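Local coordinates for ribosomal-protein-serine acetyltransferase, putative (Vibrio cholerae O1 biovar eltor, PDB 2FCK) that probably transfers acetyl groups to the N-terminal serine or alanine of proteins, as a putative ribosomal-protein acetyltransferase of the GNAT family, at residues A[71-76]-A[85-90]; A[95-100]-A[130-135]. All coordinates share one frame; numbering follows the deposited sequence.

How the contacts relate
From the N terminus, the chain first enters contact 1, where strand 71-77 turns back through a short loop and pairs with strand 83-93, closing a beta hairpin in the middle of the GNAT sheet. Contact 2 opens only after this hairpin is complete, so the two follow in series and neither nest nor cross. It joins the start of strand 98-105 to the start of strand 134-139, enclosing helix 114-129 in a parallel beta-alpha-beta crossover. The contact centres lie about 17 Å apart, yet the contacts touch because strands 83-93 and 98-105 are neighbours: Ile-89 CG2 packs 3.8 Å from Ala-99 CB. They form the outer pairings of four adjacent strands; 83-93 with 98-105 links them.

Contact 1 (A[71-76]-A[85-90]); sequences YGFGVF and GMVAIN
The Tyr-71 and Ile-89 side chains run alongside each other in the same direction at one end of an antiparallel beta hairpin in the central sheet of this GNAT domain. Tyr-71 CD2 meets Ile-89 CD1 obliquely at 4.1 Å, and the pair is joined by two backbone bonds. Phe-73 and Val-87 form the next hydrogen-bonded pair on the same face. The Phe-73 ring, with CG anti to its carbonyl carbon (chi1 -63°), presents its edge to Val-87 O, which lies in the ring plane 3.5 Å from CD1; that same oxygen accepts the Phe-73 N-H at 2.9 Å. Val-87 CG2 touches both Phe-73 CB and Val-75 CG2, about 4.1 Å from each. Trp-65 meets both aromatic rings edge-to-face, while Leu-122, Ala-118 and Cys-126 of helix 114-129 cover the Phe-73, Val-75, Val-87 and Ile-89 side chains, so this face is part of the hydrophobic core between sheet and helix.

On the other face Gly-72 and Gly-74 stand in the non-hydrogen-bonded pairs and bring no side chain; those of the partner strand lie over them. Selenomethionine Met-86, deposited in two conformers, passes Phe-73 O with CB and Gly-74 CA with CG and, in the conformer described, bends at its last torsion (chi3 84°) to bring CE over Gly-72. Ala-88 CB takes the neighbouring place, 3.8 Å from Gly-72 CA. At the roots of these two side chains the strands approach closely enough for CA-H...O contacts, from Ala-88 CA to Tyr-71 O and from Met-86 CA to Phe-73 O, the latter at 3.1 Å.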
loop_
_atom_site.group_PDB
_atom_site.type_symbol
_atom_site.label_atom_id
_atom_site.label_comp_id
_atom_site.label_asym_id
_atom_site.label_seq_id
_atom_site.Cartn_x
_atom_site.Cartn_y
_atom_site.Cartn_z
ATOM N N TYR A 71 11.155 5.925 5.427
ATOM C CA TYR A 71 12.146 6.938 5.556
ATOM C C TYR A 71 11.460 8.033 6.358
ATOM O O TYR A 71 10.635 8.759 5.822
ATOM C CB TYR A 71 12.612 7.431 4.180
ATOM C CG TYR A 71 13.437 6.390 3.455
ATOM C CD1 TYR A 71 14.751 6.092 3.875
ATOM C CD2 TYR A 71 12.920 5.696 2.372
ATOM C CE1 TYR A 71 15.512 5.121 3.233
ATOM C CE2 TYR A 71 13.684 4.694 1.718
ATOM C CZ TYR A 71 14.994 4.448 2.147
ATOM O OH TYR A 71 15.779 3.490 1.535
ATOM N N GLY A 72 11.729 8.063 7.664
ATOM C CA GLY A 72 11.119 9.129 8.509
ATOM C C GLY A 72 12.173 10.182 8.713
ATOM O O GLY A 72 13.145 9.921 9.420
ATOM N N PHE A 73 11.998 11.330 8.044
ATOM C CA PHE A 73 12.923 12.442 8.094
ATOM C C PHE A 73 12.528 13.428 9.178
ATOM O O PHE A 73 11.395 13.974 9.176
ATOM C CB PHE A 73 12.903 13.237 6.788
ATOM C CG PHE A 73 13.345 12.459 5.575
ATOM C CD1 PHE A 73 12.432 11.676 4.863
ATOM C CD2 PHE A 73 14.661 12.604 5.089
ATOM C CE1 PHE A 73 12.824 10.987 3.708
ATOM C CE2 PHE A 73 15.049 11.907 3.933
ATOM C CZ PHE A 73 14.142 11.114 3.247
ATOM N N GLY A 74 13.455 13.704 10.089
ATOM C CA GLY A 74 13.295 14.906 10.902
ATOM C C GLY A 74 13.467 16.131 9.999
ATOM O O GLY A 74 14.313 16.158 9.077
ATOM N N VAL A 75 12.694 17.159 10.272
ATOM C CA VAL A 75 12.837 18.409 9.516
ATOM C C VAL A 75 13.495 19.432 10.429
ATOM O O VAL A 75 12.902 19.819 11.443
ATOM C CB VAL A 75 11.447 18.922 9.016
ATOM C CG1 VAL A 75 11.584 20.290 8.235
ATOM C CG2 VAL A 75 10.757 17.855 8.119
ATOM N N PHE A 76 14.727 19.830 10.071
ATOM C CA PHE A 76 15.495 20.774 10.867
ATOM C C PHE A 76 15.679 22.108 10.147
ATOM O O PHE A 76 16.022 22.149 8.974
ATOM C CB PHE A 76 16.863 20.204 11.180
ATOM C CG PHE A 76 16.839 18.966 12.015
ATOM C CD1 PHE A 76 16.704 17.713 11.418
ATOM C CD2 PHE A 76 16.979 19.047 13.407
ATOM C CE1 PHE A 76 16.704 16.550 12.200
ATOM C CE2 PHE A 76 16.972 17.874 14.200
ATOM C CZ PHE A 76 16.834 16.630 13.599
ATOM N N GLY A 85 9.536 19.374 12.925
ATOM C CA GLY A 85 8.539 18.374 12.549
ATOM C C GLY A 85 9.168 17.203 11.822
ATOM O O GLY A 85 10.404 16.996 11.897
HETATM N N MSE A 86 8.323 16.424 11.145
HETATM C CA MSE A 86 8.813 15.250 10.398
HETATM C C MSE A 86 7.978 15.104 9.134
HETATM O O MSE A 86 6.784 15.464 9.104
HETATM C CB MSE A 86 8.716 13.996 11.250
HETATM C CG MSE A 86 9.699 13.983 12.419
HETATM SE SE MSE A 86 9.647 12.208 13.281
HETATM C CE MSE A 86 10.909 11.349 12.056
ATOM N N VAL A 87 8.615 14.595 8.090
ATOM C CA VAL A 87 7.911 14.136 6.897
ATOM C C VAL A 87 8.425 12.729 6.637
ATOM O O VAL A 87 9.616 12.445 6.865
ATOM C CB VAL A 87 8.135 15.075 5.661
ATOM C CG1 VAL A 87 7.469 16.480 5.899
ATOM C CG2 VAL A 87 9.652 15.169 5.270
ATOM N N ALA A 88 7.530 11.850 6.211
ATOM C CA ALA A 88 7.949 10.455 6.049
ATOM C C ALA A 88 7.383 9.791 4.838
ATOM O O ALA A 88 6.215 10.028 4.498
ATOM C CB ALA A 88 7.559 9.658 7.285
ATOM N N ILE A 89 8.167 8.873 4.263
ATOM C CA ILE A 89 7.569 7.829 3.414
ATOM C C ILE A 89 7.266 6.677 4.374
ATOM O O ILE A 89 8.189 6.055 4.945
ATOM C CB ILE A 89 8.521 7.320 2.304
ATOM C CG1 ILE A 89 8.976 8.467 1.394
ATOM C CG2 ILE A 89 7.798 6.265 1.429
ATOM C CD1 ILE A 89 10.211 8.171 0.559
ATOM N N ASN A 90 5.979 6.432 4.588
ATOM C CA ASN A 90 5.594 5.427 5.548
ATOM C C ASN A 90 5.683 4.031 4.992
ATOM O O ASN A 90 6.045 3.125 5.735
ATOM C CB ASN A 90 4.155 5.643 6.009
ATOM C CG ASN A 90 3.985 6.827 6.859
ATOM O OD1 ASN A 90 4.848 7.158 7.668
ATOM N ND2 ASN A 90 2.823 7.485 6.720
#

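Contact 2 (A[95-100]-A[130-135]); sequences TFNMAS and LELTRL
The Asn-97 side chain crosses that of Thr-133 at about a right angle, where strands 98-105 and 134-139 begin to pair in parallel at the mouth of a beta-alpha-beta crossover through helix 114-129. With CG anti to the backbone N (chi1 -164°), the amide reaches the turn after that helix. ND2 gives two hydrogen bonds: a straight one to Glu-131 O at 3.0 Å, in the amide plane and on a carbonyl lone pair, and a more bent one to Thr-133 OG1 at 2.9 Å, tilted from that plane. These two bonds fix the amide's rotation, and Thr-133 N returns a bond to Asn-97 O. Water 1 bridges Thr-133 OG1 and Phe-96 O. Opposite Tyr-93 of strand 83-93, Asn-97 and Met-98 form a G1 beta bulge.

Beyond, Ala-99 CB packs on Leu-132 CD1 at 3.7 Å and on Leu-135 CD2; both leucines also touch Cys-126 of the helix. On the other face selenomethionine Met-98 runs alongside the extended Arg-134, whose guanidinium forms salt bridges with Glu-136 and Glu-158 and bonds Pro-162 O of the second subunit. Met-98 SE lies at the guanidinium edge, in its plane, 3.7 Å from Arg-134 NE.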
loop_
_atom_site.group_PDB
_atom_site.type_symbol
_atom_site.label_atom_id
_atom_site.label_comp_id
_atom_site.label_asym_id
_atom_site.label_seq_id
_atom_site.Cartn_x
_atom_site.Cartn_y
_atom_site.Cartn_z
ATOM N N THR A 95 4.202 -2.841 -6.094
ATOM C CA THR A 95 3.341 -3.378 -7.118
ATOM C C THR A 95 2.632 -2.305 -7.931
ATOM O O THR A 95 2.356 -2.520 -9.120
ATOM C CB THR A 95 2.350 -4.387 -6.485
ATOM O OG1 THR A 95 3.137 -5.410 -5.835
ATOM C CG2 THR A 95 1.532 -5.074 -7.542
ATOM N N PHE A 96 2.356 -1.159 -7.305
ATOM C CA PHE A 96 1.637 -0.085 -7.955
ATOM C C PHE A 96 2.474 1.179 -8.214
ATOM O O PHE A 96 1.901 2.174 -8.554
ATOM C CB PHE A 96 0.436 0.316 -7.137
ATOM C CG PHE A 96 -0.365 -0.855 -6.681
ATOM C CD1 PHE A 96 -0.377 -1.217 -5.359
ATOM C CD2 PHE A 96 -1.026 -1.619 -7.595
ATOM C CE1 PHE A 96 -1.105 -2.336 -4.953
ATOM C CE2 PHE A 96 -1.770 -2.728 -7.200
ATOM C CZ PHE A 96 -1.785 -3.077 -5.877
ATOM N N ASN A 97 3.787 1.089 -8.022
ATOM C CA ASN A 97 4.726 2.192 -8.188
ATOM C C ASN A 97 4.297 3.414 -7.391
ATOM O O ASN A 97 4.296 4.528 -7.908
ATOM C CB ASN A 97 4.882 2.551 -9.660
ATOM C CG ASN A 97 6.126 3.400 -9.907
ATOM O OD1 ASN A 97 7.148 3.225 -9.235
ATOM N ND2 ASN A 97 6.024 4.362 -10.822
HETATM N N MSE A 98 3.877 3.170 -6.148
HETATM C CA MSE A 98 3.175 4.173 -5.350
HETATM C C MSE A 98 3.808 4.191 -3.967
HETATM O O MSE A 98 4.478 3.229 -3.602
HETATM C CB MSE A 98 1.690 3.661 -5.244
HETATM C CG MSE A 98 0.893 4.537 -4.474
HETATM SE SE MSE A 98 -0.967 3.937 -4.583
HETATM C CE MSE A 98 -1.199 4.517 -2.930
ATOM N N ALA A 99 3.579 5.230 -3.164
ATOM C CA ALA A 99 3.972 5.155 -1.760
ATOM C C ALA A 99 2.999 5.953 -0.887
ATOM O O ALA A 99 2.233 6.752 -1.396
ATOM C CB ALA A 99 5.446 5.732 -1.557
ATOM N N SER A 100 3.100 5.723 0.412
ATOM C CA SER A 100 2.295 6.364 1.477
ATOM C C SER A 100 3.122 7.387 2.212
ATOM O O SER A 100 4.209 7.069 2.694
ATOM C CB SER A 100 1.942 5.241 2.512
ATOM O OG SER A 100 1.826 5.779 3.843
ATOM N N LEU A 130 12.819 8.841 -7.165
ATOM C CA LEU A 130 12.322 7.433 -7.032
ATOM C C LEU A 130 11.447 7.010 -8.202
ATOM O O LEU A 130 11.144 5.814 -8.357
ATOM C CB LEU A 130 11.612 7.181 -5.671
ATOM C CG LEU A 130 12.437 7.476 -4.395
ATOM C CD1 LEU A 130 11.691 7.157 -3.075
ATOM C CD2 LEU A 130 13.809 6.803 -4.419
ATOM N N GLU A 131 11.010 7.985 -9.004
ATOM C CA GLU A 131 10.178 7.773 -10.201
ATOM C C GLU A 131 8.823 7.088 -9.900
ATOM O O GLU A 131 8.297 6.340 -10.732
ATOM C CB GLU A 131 10.943 6.995 -11.293
ATOM C CG GLU A 131 12.108 7.798 -11.918
ATOM C CD GLU A 131 12.947 6.949 -12.893
ATOM O OE1 GLU A 131 12.353 6.181 -13.679
ATOM O OE2 GLU A 131 14.186 7.028 -12.848
ATOM N N LEU A 132 8.270 7.380 -8.716
ATOM C CA LEU A 132 6.967 6.885 -8.310
ATOM C C LEU A 132 5.941 7.657 -9.139
ATOM O O LEU A 132 6.212 8.790 -9.579
ATOM C CB LEU A 132 6.760 7.056 -6.797
ATOM C CG LEU A 132 7.700 6.239 -5.920
ATOM C CD1 LEU A 132 7.565 6.669 -4.450
ATOM C CD2 LEU A 132 7.525 4.726 -6.084
ATOM N N THR A 133 4.793 7.052 -9.403
ATOM C CA THR A 133 3.782 7.700 -10.232
ATOM C C THR A 133 2.490 8.042 -9.475
ATOM O O THR A 133 1.563 8.551 -10.057
ATOM C CB THR A 133 3.477 6.899 -11.563
ATOM O OG1 THR A 133 3.373 5.494 -11.283
ATOM C CG2 THR A 133 4.605 7.134 -12.588
ATOM N N ARG A 134 2.466 7.773 -8.173
ATOM C CA ARG A 134 1.364 8.166 -7.311
ATOM C C ARG A 134 1.809 8.150 -5.855
ATOM O O ARG A 134 2.511 7.226 -5.418
ATOM C CB ARG A 134 0.202 7.156 -7.459
ATOM C CG ARG A 134 -1.021 7.467 -6.581
ATOM C CD ARG A 134 -2.247 6.529 -6.929
ATOM N NE ARG A 134 -3.265 6.593 -5.852
ATOM C CZ ARG A 134 -4.329 7.399 -5.837
ATOM N NH1 ARG A 134 -4.599 8.195 -6.863
ATOM N NH2 ARG A 134 -5.122 7.432 -4.779
ATOM N N LEU A 135 1.353 9.143 -5.084
ATOM C CA LEU A 135 1.567 9.122 -3.628
ATOM C C LEU A 135 0.201 9.289 -2.951
ATOM O O LEU A 135 -0.609 10.038 -3.448
ATOM C CB LEU A 135 2.460 10.294 -3.206
ATOM C CG LEU A 135 3.859 10.332 -3.875
ATOM C CD1 LEU A 135 4.593 11.665 -3.558
ATOM C CD2 LEU A 135 4.713 9.177 -3.445
HETATM O O HOH W 1 1.301 4.681 -9.717
HETATM O O HOH W 2 9.875 3.527 -9.414
#